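Side-chain contacts in cryptochrome DASH (Arabidopsis thaliana, PDB 2J4D), which repairs cyclobutane pyrimidine dimers in single-stranded DNA with FAD and a folate antenna, and may also serve as a blue-light photoreceptor: residues 304-307 with 308-312; 10-13 with 14-17; 20-23 with 24-27. All coordinates share one frame; numbering follows the deposited sequence.

Interaction 1 of 3, residues 304-307 with 308-312; sequences EEVQ and RYEKE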
loop_
_atom_site.group_PDB
_atom_site.type_symbol
_atom_site.label_atom_id
_atom_site.label_comp_id
_atom_site.label_asym_id
_atom_site.label_seq_id
_atom_site.Cartn_x
_atom_site.Cartn_y
_atom_site.Cartn_z
ATOM N N GLU A 304 13.652 2.608 -12.277
ATOM C CA GLU A 304 14.818 3.357 -12.712
ATOM C C GLU A 304 15.966 3.214 -11.725
ATOM O O GLU A 304 17.126 3.208 -12.127
ATOM C CB GLU A 304 14.461 4.828 -12.925
ATOM C CG GLU A 304 13.650 5.040 -14.195
ATOM C CD GLU A 304 13.605 6.490 -14.641
ATOM O OE1 GLU A 304 12.513 7.087 -14.605
ATOM O OE2 GLU A 304 14.665 7.029 -15.030
ATOM N N GLU A 305 15.649 3.092 -10.437
ATOM C CA GLU A 305 16.685 2.922 -9.421
ATOM C C GLU A 305 17.304 1.534 -9.586
ATOM O O GLU A 305 18.520 1.363 -9.436
ATOM C CB GLU A 305 16.090 3.079 -8.019
ATOM C CG GLU A 305 15.771 4.517 -7.656
ATOM C CD GLU A 305 17.022 5.378 -7.535
ATOM O OE1 GLU A 305 17.904 5.039 -6.719
ATOM O OE2 GLU A 305 17.125 6.394 -8.254
ATOM N N VAL A 306 16.464 0.546 -9.890
ATOM C CA VAL A 306 16.943 -0.820 -10.124
ATOM C C VAL A 306 17.849 -0.841 -11.370
ATOM O O VAL A 306 18.879 -1.524 -11.394
ATOM C CB VAL A 306 15.765 -1.806 -10.346
ATOM C CG1 VAL A 306 16.289 -3.146 -10.864
ATOM C CG2 VAL A 306 15.007 -2.023 -9.042
ATOM N N GLN A 307 17.465 -0.101 -12.405
ATOM C CA GLN A 307 18.275 -0.046 -13.622
ATOM C C GLN A 307 19.646 0.529 -13.304
ATOM O O GLN A 307 20.670 0.032 -13.781
ATOM C CB GLN A 307 17.622 0.846 -14.680
ATOM C CG GLN A 307 16.395 0.273 -15.371
ATOM C CD GLN A 307 15.834 1.259 -16.382
ATOM O OE1 GLN A 307 15.461 2.390 -16.032
ATOM N NE2 GLN A 307 15.783 0.845 -17.644
ATOM N N ARG A 308 19.667 1.596 -12.514
ATOM C CA ARG A 308 20.932 2.215 -12.159
ATOM C C ARG A 308 21.776 1.255 -11.325
ATOM O O ARG A 308 22.996 1.164 -11.507
ATOM C CB ARG A 308 20.707 3.529 -11.402
ATOM C CG ARG A 308 22.005 4.322 -11.259
ATOM C CD ARG A 308 21.799 5.780 -10.871
ATOM N NE ARG A 308 21.676 5.959 -9.429
ATOM C CZ ARG A 308 20.519 6.045 -8.790
ATOM N NH1 ARG A 308 19.388 5.972 -9.476
ATOM N NH2 ARG A 308 20.496 6.202 -7.471
ATOM N N TYR A 309 21.124 0.527 -10.423
ATOM C CA TYR A 309 21.826 -0.436 -9.582
ATOM C C TYR A 309 22.465 -1.517 -10.447
ATOM O O TYR A 309 23.640 -1.871 -10.255
ATOM C CB TYR A 309 20.855 -1.085 -8.599
ATOM C CG TYR A 309 21.501 -2.019 -7.591
ATOM C CD1 TYR A 309 21.883 -1.561 -6.330
ATOM C CD2 TYR A 309 21.697 -3.370 -7.888
ATOM C CE1 TYR A 309 22.435 -2.426 -5.383
ATOM C CE2 TYR A 309 22.247 -4.240 -6.954
ATOM C CZ TYR A 309 22.612 -3.764 -5.701
ATOM O OH TYR A 309 23.133 -4.634 -4.762
ATOM N N GLU A 310 21.699 -2.037 -11.404
ATOM C CA GLU A 310 22.203 -3.087 -12.281
ATOM C C GLU A 310 23.400 -2.615 -13.093
ATOM O O GLU A 310 24.321 -3.389 -13.349
ATOM C CB GLU A 310 21.101 -3.591 -13.225
ATOM C CG GLU A 310 19.938 -4.264 -12.503
ATOM C CD GLU A 310 19.109 -5.136 -13.415
ATOM O OE1 GLU A 310 18.934 -4.767 -14.598
ATOM O OE2 GLU A 310 18.617 -6.185 -12.947
ATOM N N LYS A 311 23.395 -1.343 -13.485
ATOM C CA LYS A 311 24.493 -0.786 -14.268
ATOM C C LYS A 311 25.740 -0.508 -13.431
ATOM O O LYS A 311 26.858 -0.830 -13.833
ATOM C CB LYS A 311 24.052 0.519 -14.939
ATOM C CG LYS A 311 25.149 1.224 -15.743
ATOM C CD LYS A 311 24.641 2.546 -16.323
ATOM C CE LYS A 311 25.665 3.204 -17.245
ATOM N NZ LYS A 311 26.919 3.600 -16.535
ATOM N N GLU A 312 25.542 0.081 -12.261
ATOM C CA GLU A 312 26.658 0.435 -11.402
ATOM C C GLU A 312 27.190 -0.663 -10.491
ATOM O O GLU A 312 28.390 -0.702 -10.199
ATOM C CB GLU A 312 26.278 1.646 -10.558
ATOM C CG GLU A 312 26.026 2.918 -11.368
ATOM C CD GLU A 312 25.546 4.071 -10.493
ATOM O OE1 GLU A 312 25.541 3.906 -9.256
ATOM O OE2 GLU A 312 25.177 5.138 -11.035
#

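Interaction 2 of 3, residues 10-13 with 14-17; sequences LTEE and EIDS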
loop_
_atom_site.group_PDB
_atom_site.type_symbol
_atom_site.label_atom_id
_atom_site.label_comp_id
_atom_site.label_asym_id
_atom_site.label_seq_id
_atom_site.Cartn_x
_atom_site.Cartn_y
_atom_site.Cartn_z
ATOM N N LEU A 10 17.370 5.632 8.679
ATOM C CA LEU A 10 18.088 6.887 8.497
ATOM C C LEU A 10 17.703 7.981 9.496
ATOM O O LEU A 10 16.577 8.022 9.993
ATOM C CB LEU A 10 17.844 7.418 7.083
ATOM C CG LEU A 10 18.108 6.463 5.917
ATOM C CD1 LEU A 10 17.695 7.137 4.618
ATOM C CD2 LEU A 10 19.582 6.080 5.874
ATOM N N THR A 11 18.646 8.878 9.768
ATOM C CA THR A 11 18.396 9.990 10.676
ATOM C C THR A 11 17.583 11.023 9.909
ATOM O O THR A 11 17.506 10.964 8.683
ATOM C CB THR A 11 19.699 10.659 11.124
ATOM O OG1 THR A 11 20.329 11.269 9.993
ATOM C CG2 THR A 11 20.645 9.634 11.732
ATOM N N GLU A 12 16.982 11.969 10.627
ATOM C CA GLU A 12 16.187 13.011 9.989
ATOM C C GLU A 12 17.022 13.817 9.000
ATOM O O GLU A 12 16.511 14.260 7.970
ATOM C CB GLU A 12 15.577 13.945 11.040
ATOM C CG GLU A 12 14.367 13.366 11.772
ATOM C CD GLU A 12 13.230 12.989 10.826
ATOM O OE1 GLU A 12 12.955 13.769 9.886
ATOM O OE2 GLU A 12 12.605 11.923 11.028
ATOM N N GLU A 13 18.303 14.010 9.303
ATOM C CA GLU A 13 19.170 14.757 8.398
ATOM C C GLU A 13 19.492 13.925 7.171
ATOM O O GLU A 13 19.559 14.446 6.059
ATOM C CB GLU A 13 20.479 15.162 9.079
ATOM C CG GLU A 13 20.312 16.213 10.152
ATOM C CD GLU A 13 19.913 15.617 11.484
ATOM O OE1 GLU A 13 19.046 16.206 12.167
ATOM O OE2 GLU A 13 20.475 14.564 11.852
ATOM N N GLU A 14 19.713 12.632 7.381
ATOM C CA GLU A 14 20.019 11.733 6.277
ATOM C C GLU A 14 18.831 11.651 5.331
ATOM O O GLU A 14 18.997 11.645 4.114
ATOM C CB GLU A 14 20.330 10.338 6.796
ATOM C CG GLU A 14 21.619 10.241 7.579
ATOM C CD GLU A 14 21.899 8.823 8.014
ATOM O OE1 GLU A 14 21.068 8.257 8.752
ATOM O OE2 GLU A 14 22.947 8.273 7.614
ATOM N N ILE A 15 17.631 11.572 5.900
ATOM C CA ILE A 15 16.431 11.503 5.083
ATOM C C ILE A 15 16.317 12.777 4.265
ATOM O O ILE A 15 16.039 12.728 3.074
ATOM C CB ILE A 15 15.161 11.327 5.949
ATOM C CG1 ILE A 15 15.152 9.935 6.580
ATOM C CG2 ILE A 15 13.908 11.521 5.097
ATOM C CD1 ILE A 15 13.983 9.706 7.524
ATOM N N ASP A 16 16.551 13.928 4.890
ATOM C CA ASP A 16 16.446 15.179 4.150
ATOM C C ASP A 16 17.474 15.329 3.025
ATOM O O ASP A 16 17.147 15.842 1.954
ATOM C CB ASP A 16 16.531 16.382 5.097
ATOM C CG ASP A 16 15.297 16.521 5.972
ATOM O OD1 ASP A 16 14.212 16.062 5.549
ATOM O OD2 ASP A 16 15.405 17.102 7.075
ATOM N N SER A 17 18.710 14.884 3.246
ATOM C CA SER A 17 19.718 15.025 2.197
ATOM C C SER A 17 19.492 14.030 1.060
ATOM O O SER A 17 19.733 14.348 -0.107
ATOM C CB SER A 17 21.134 14.867 2.764
ATOM O OG SER A 17 21.330 13.574 3.300
#

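Interaction 3 of 3, residues 20-23 with 24-27; sequences IKTF and ERYA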
loop_
_atom_site.group_PDB
_atom_site.type_symbol
_atom_site.label_atom_id
_atom_site.label_comp_id
_atom_site.label_asym_id
_atom_site.label_seq_id
_atom_site.Cartn_x
_atom_site.Cartn_y
_atom_site.Cartn_z
ATOM N N ILE A 20 16.636 15.349 -1.055
ATOM C CA ILE A 20 17.108 16.439 -1.890
ATOM C C ILE A 20 17.897 15.906 -3.080
ATOM O O ILE A 20 17.702 16.356 -4.209
ATOM C CB ILE A 20 17.993 17.422 -1.086
ATOM C CG1 ILE A 20 17.127 18.193 -0.088
ATOM C CG2 ILE A 20 18.693 18.395 -2.030
ATOM C CD1 ILE A 20 17.914 19.011 0.909
ATOM N N LYS A 21 18.784 14.944 -2.844
ATOM C CA LYS A 21 19.570 14.392 -3.949
ATOM C C LYS A 21 18.685 13.645 -4.940
ATOM O O LYS A 21 18.874 13.745 -6.150
ATOM C CB LYS A 21 20.662 13.451 -3.436
ATOM C CG LYS A 21 21.712 14.144 -2.588
ATOM C CD LYS A 21 23.027 13.372 -2.533
ATOM C CE LYS A 21 23.764 13.386 -3.875
ATOM N NZ LYS A 21 23.383 12.252 -4.772
ATOM N N THR A 22 17.712 12.902 -4.430
ATOM C CA THR A 22 16.817 12.152 -5.300
ATOM C C THR A 22 15.928 13.080 -6.137
ATOM O O THR A 22 15.785 12.883 -7.347
ATOM C CB THR A 22 15.956 11.170 -4.477
ATOM O OG1 THR A 22 16.820 10.252 -3.795
ATOM C CG2 THR A 22 15.022 10.370 -5.382
ATOM N N PHE A 23 15.336 14.090 -5.506
ATOM C CA PHE A 23 14.485 15.037 -6.234
ATOM C C PHE A 23 15.331 15.684 -7.322
ATOM O O PHE A 23 14.883 15.909 -8.445
ATOM C CB PHE A 23 13.948 16.116 -5.283
ATOM C CG PHE A 23 12.934 15.605 -4.283
ATOM C CD1 PHE A 23 12.675 16.316 -3.111
ATOM C CD2 PHE A 23 12.221 14.432 -4.524
ATOM C CE1 PHE A 23 11.718 15.866 -2.193
ATOM C CE2 PHE A 23 11.261 13.973 -3.615
ATOM C CZ PHE A 23 11.010 14.692 -2.448
ATOM N N GLU A 24 16.573 15.969 -6.964
ATOM C CA GLU A 24 17.536 16.585 -7.863
ATOM C C GLU A 24 17.790 15.673 -9.061
ATOM O O GLU A 24 17.743 16.110 -10.211
ATOM C CB GLU A 24 18.836 16.813 -7.093
ATOM C CG GLU A 24 19.639 18.011 -7.516
ATOM C CD GLU A 24 20.666 18.389 -6.461
ATOM O OE1 GLU A 24 21.599 17.587 -6.223
ATOM O OE2 GLU A 24 20.529 19.480 -5.861
ATOM N N ARG A 25 18.040 14.397 -8.790
ATOM C CA ARG A 25 18.317 13.444 -9.854
ATOM C C ARG A 25 17.212 13.324 -10.898
ATOM O O ARG A 25 17.491 13.133 -12.077
ATOM C CB ARG A 25 18.607 12.052 -9.274
ATOM C CG ARG A 25 18.909 11.003 -10.351
ATOM C CD ARG A 25 19.164 9.614 -9.778
ATOM N NE ARG A 25 20.332 9.597 -8.904
ATOM C CZ ARG A 25 20.272 9.524 -7.580
ATOM N NH1 ARG A 25 19.093 9.452 -6.972
ATOM N NH2 ARG A 25 21.390 9.536 -6.864
ATOM N N TYR A 26 15.958 13.446 -10.477
ATOM C CA TYR A 26 14.845 13.307 -11.411
ATOM C C TYR A 26 14.156 14.611 -11.818
ATOM O O TYR A 26 13.127 14.585 -12.486
ATOM C CB TYR A 26 13.814 12.341 -10.819
ATOM C CG TYR A 26 14.345 10.928 -10.695
ATOM C CD1 TYR A 26 14.325 10.056 -11.784
ATOM C CD2 TYR A 26 14.933 10.487 -9.513
ATOM C CE1 TYR A 26 14.888 8.773 -11.697
ATOM C CE2 TYR A 26 15.497 9.218 -9.415
ATOM C CZ TYR A 26 15.474 8.366 -10.510
ATOM O OH TYR A 26 16.058 7.119 -10.415
ATOM N N ALA A 27 14.731 15.743 -11.434
ATOM C CA ALA A 27 14.146 17.046 -11.756
ATOM C C ALA A 27 14.045 17.321 -13.258
ATOM O O ALA A 27 14.901 16.892 -14.035
ATOM C CB ALA A 27 14.957 18.149 -11.084
HETATM O O HOH W 1 19.675 9.810 -4.233
#

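Interaction 1 of 3, residues 304-307 with 308-312
Glu305 and Arg308 lie side by side on helix 299-312, one turn apart, with the two side chains pointing the same way. The guanidinium takes the carboxylate end-on, through NH1 and NH2, one nitrogen to each oxygen. The grip is uneven. Arg308 NH1 reaches Glu305 OE2 at 2.6 Å, in a nearly straight hydrogen bond (N-H...O angle 171°). Arg308 NH2 meets Glu305 OE1 at 2.9 Å, on the syn side of the carboxylate, with a more bent bond. The two planes stand 63° apart, so this is a twisted pair. OE2 lies in the guanidinium plane, yet NH1 approaches OE2 from above the carboxylate plane. Arg308 reaches back because its chain is extended as far as CG and CD and then turns at chi3 (85°). Glu305 bends at chi2 to meet it. On another side of the helix, Val306 CG1 packs alongside Glu310 CG at 4.2 Å. Glu310 also turns its carboxylate to Thr319. The backbone bond from Glu310 N to Val306 O (2.9 Å) joins the same two residues.

Arg308 NE adds a long salt bridge to Glu312 OE2 at 3.9 Å, which makes a three-residue network. Glu305 is buried, and Tyr26 and Trp264 also donate to its carboxylate. Such a set of donors would be expected to stabilise its negative charge and to fix the rotation of the group.

Interaction 2 of 3, residues 10-13 with 14-17
Glu14 folds its side chain back over Thr11, the residue just before helix 12-26. Its CB starts beside Thr11 OG1, at 3.3 Å. CG comes closer to that hydroxyl oxygen, 2.9 Å from Thr11 OG1, so the packing here is tight. CG lies beside its own backbone N (chi1 -68°), and the chain then runs extended to CD, which takes the carboxylate toward the start of the helix. CD passes the Thr11 hydroxyl and nears Thr11 N. At the tip, Glu14 OE1 accepts from Thr11 N at 2.7 Å, through its anti lone pair and in a nearly straight hydrogen bond (N-H...O angle 166°). OE1 also rests against Leu10 CA, and the side chains of Leu10 and Glu14 cross at about a right angle. The other oxygen, OE2, has a long, weak ion pair with Lys265.

Thr11 returns the bond. Its OG1 accepts from Glu14 N at 3.0 Å. The hydroxyl sits between the backbone N and the carbonyl carbon (chi1 65°), and from there it faces the first turn. Next to this pair, Leu10 CB packs on Ile15 CG1 at 3.7 Å. Both residues are buried, and their side chains also touch helix 252-265. Ile15 N closes the turn by bonding to Thr11 O at 2.9 Å. Asp16 and Glu12 direct their acid groups elsewhere, Asp16 to Lys107 and Glu12 to Arg6.

Each of the two residues binds the other's backbone N-H with its side chain. This reciprocal pairing of Thr11 and Glu14 is a capping box, with Thr11 as the N-cap of helix 12-26.

Interaction 3 of 3, residues 20-23 with 24-27
The last turns of helix 12-26 bring Thr22 alongside Tyr26 and across from the Arg25 guanidinium. Thr22 and Tyr26 lie side by side and point the same way. Thr22 CG2 stands 4.1 Å from Tyr26 CD2. The carbonyl oxygen of Thr22 reaches the edge of the ring, near its plane, with Thr22 O 3.3 Å from Tyr26 CD2. Thr22 O also accepts from Tyr26 N at 3.2 Å. Arg25 CG lies over one face of the Tyr26 ring, offset toward the rim.

The Arg25 side chain leaves the helix with CG anti to the backbone N (chi1 -180°). Its chain bends at chi3 and brings the guanidinium back across Thr22. NH1 does not bond directly to the threonine hydroxyl. A water bridges them: it accepts from Arg25 NH1 at 2.8 Å, at the edge of the guanidinium and in its plane, and donates to Thr22 OG1 at 2.9 Å. Thr22 OG1 is also bonded to Val18 O, one turn back.

This end of the helix packs against helix 299-312. Tyr26 touches Glu304 and Arg308 there, and its hydroxyl has Glu305 as partner. On another side, Phe23 packs on helix 92-111 and makes a cation-pi contact with Arg112.

Lys21 crosses Arg25 obliquely. The like-charged Lys21 NZ and Arg25 NH2 are 4.0 Å apart, and both residues are exposed, so solvent probably screens much of their repulsion. Beneath these side chains, Arg25 N binds Lys21 O at 2.8 Å.

In the fold
Interactions 2 and 3 both belong to helix 12-26, one at its start and the other in its last turns, with centres about 14 Å apart. Interaction 3 also touches interaction 1 on helix 299-312. There Tyr26 OH lies 2.5 Å from Glu305 OE2, a probable hydrogen bond, and Arg308 NH2 packs 3.3 Å from Arg25 CZ. Interaction 2 does not touch interaction 1: their nearest atoms are about 11 Å apart. None of the three forms the flavin site. Interaction 1 lies nearer to it, with the Val306 side chain about 10 Å from the bound FAD and about 7 Å from that of Phe288, a residue inferred to bind FAD.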